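Local coordinates for outer membrane associated protein (Francisella tularensis subsp. tularensis, PDB 6U83) that probably ties the outer membrane to peptidoglycan through this OmpA-like domain, which binds D-alanine, the whole protein being a possible porin, at residues S89-V94 and A164-P169. Numbering follows the deposited sequence.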
loop_
_atom_site.group_PDB
_atom_site.type_symbol
_atom_site.label_atom_id
_atom_site.label_comp_id
_atom_site.label_asym_id
_atom_site.label_seq_id
_atom_site.Cartn_x
_atom_site.Cartn_y
_atom_site.Cartn_z
ATOM N N SER A 89 10.792 -3.613 -11.791
ATOM C CA SER A 89 11.126 -2.245 -12.160
ATOM C C SER A 89 12.485 -1.808 -11.641
ATOM O O SER A 89 12.908 -0.685 -11.934
ATOM C CB SER A 89 10.052 -1.289 -11.648
ATOM O OG SER A 89 8.794 -1.624 -12.204
ATOM N N ASN A 90 13.174 -2.668 -10.892
ATOM C CA ASN A 90 14.435 -2.315 -10.247
ATOM C C ASN A 90 14.288 -1.014 -9.454
ATOM O O ASN A 90 15.158 -0.139 -9.473
ATOM C CB ASN A 90 15.562 -2.233 -11.278
ATOM C CG ASN A 90 15.667 -3.498 -12.119
ATOM O OD1 ASN A 90 15.143 -3.566 -13.234
ATOM N ND2 ASN A 90 16.326 -4.516 -11.573
ATOM N N ILE A 91 13.159 -0.894 -8.749
ATOM C CA ILE A 91 12.867 0.307 -7.976
ATOM C C ILE A 91 13.747 0.350 -6.735
ATOM O O ILE A 91 14.008 -0.674 -6.085
ATOM C CB ILE A 91 11.367 0.361 -7.632
ATOM C CG1 ILE A 91 10.573 0.831 -8.860
ATOM C CG2 ILE A 91 11.090 1.250 -6.422
ATOM C CD1 ILE A 91 9.080 0.857 -8.657
ATOM N N SER A 92 14.211 1.555 -6.400
ATOM C CA SER A 92 15.220 1.737 -5.362
ATOM C C SER A 92 14.655 1.497 -3.965
ATOM O O SER A 92 15.150 0.640 -3.224
ATOM C CB SER A 92 15.809 3.145 -5.479
ATOM O OG SER A 92 14.793 4.060 -5.869
ATOM N N SER A 93 13.635 2.265 -3.578
ATOM C CA SER A 93 13.127 2.230 -2.213
ATOM C C SER A 93 11.625 2.469 -2.201
ATOM O O SER A 93 11.073 3.096 -3.111
ATOM C CB SER A 93 13.814 3.281 -1.326
ATOM O OG SER A 93 13.022 4.453 -1.221
ATOM N N VAL A 94 10.973 1.973 -1.148
ATOM C CA VAL A 94 9.528 2.086 -0.969
ATOM C C VAL A 94 9.246 2.548 0.447
ATOM O O VAL A 94 9.753 1.961 1.407
ATOM C CB VAL A 94 8.800 0.752 -1.216
ATOM C CG1 VAL A 94 7.301 0.970 -1.160
ATOM C CG2 VAL A 94 9.200 0.164 -2.532
ATOM N N ALA A 164 1.208 2.558 0.210
ATOM C CA ALA A 164 2.488 2.805 -0.442
ATOM C C ALA A 164 2.239 3.029 -1.926
ATOM O O ALA A 164 1.272 2.503 -2.485
ATOM C CB ALA A 164 3.457 1.639 -0.245
ATOM N N SER A 165 3.123 3.806 -2.556
ATOM C CA SER A 165 3.066 4.020 -3.991
ATOM C C SER A 165 4.479 4.167 -4.539
ATOM O O SER A 165 5.320 4.830 -3.935
ATOM C CB SER A 165 2.221 5.254 -4.335
ATOM O OG SER A 165 2.651 6.399 -3.625
ATOM N N VAL A 166 4.727 3.542 -5.691
ATOM C CA VAL A 166 5.996 3.648 -6.401
ATOM C C VAL A 166 5.716 3.906 -7.878
ATOM O O VAL A 166 4.648 3.569 -8.393
ATOM C CB VAL A 166 6.856 2.380 -6.213
ATOM C CG1 VAL A 166 7.299 2.248 -4.762
ATOM C CG2 VAL A 166 6.078 1.156 -6.622
ATOM N N SER A 167 6.681 4.514 -8.560
ATOM C CA SER A 167 6.548 4.850 -9.967
ATOM C C SER A 167 7.756 4.351 -10.737
ATOM O O SER A 167 8.854 4.215 -10.198
ATOM C CB SER A 167 6.407 6.359 -10.184
ATOM O OG SER A 167 5.273 6.840 -9.499
ATOM N N ALA A 168 7.544 4.090 -12.004
ATOM C CA ALA A 168 8.627 3.631 -12.852
ATOM C C ALA A 168 8.182 3.775 -14.294
ATOM O O ALA A 168 6.977 3.764 -14.570
ATOM C CB ALA A 168 8.998 2.182 -12.536
ATOM N N PRO A 169 9.104 3.941 -15.233
ATOM C CA PRO A 169 8.712 3.960 -16.644
ATOM C C PRO A 169 8.069 2.636 -17.050
ATOM O O PRO A 169 8.307 1.589 -16.443
ATOM C CB PRO A 169 10.038 4.198 -17.374
ATOM C CG PRO A 169 10.913 4.894 -16.352
ATOM C CD PRO A 169 10.527 4.283 -15.042
#
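Ile91 and Val166 meet at the middle of this contact. The delta methyl of Ile91 rests against the branch point of Val166, with CD1 3.6 Å from Val166 CB and equally close to its CG2 methyl. An extended end, with chi2 at 177°, carries that methyl down to the strand, where it also lies 3.7 Å from the backbone O of Ser167 and brushes the methyl of Ala168. The other branch of Val166 serves Val94: its CG1 packs 3.6 Å from Val94 CG2, the two side chains running nearly at right angles. Val94 CG1, set anti to the backbone N (chi1 -174°), touches both Val166 CG1 and, at 4.0 Å, the CB of Ala164. At the far end Ser89 meets Ala168 through carbon, CB to CB at 3.7 Å, while its OG bonds back to the carbonyl O of Phe85 in the helix that ends here.

In the OmpA-like fold this is the return loop of a beta-alpha-beta crossover, turning at Asn90: helix 73-89 links parallel strands 55-63 and 94-98 over antiparallel strand 161-172. No backbone hydrogen bond joins the two segments; Val94's go to Lys137 and Ile139. From the helix, Phe82 touches Val94 and Ala164, Ile86 Val94, and Phe85 Ile91. On its other edge strand 161-172 bonds through the backbone of Ala164, Val166 and Ala168 to Leu60, Val58 and Val56, and Ser167 OG bonds to Thr57 OG1.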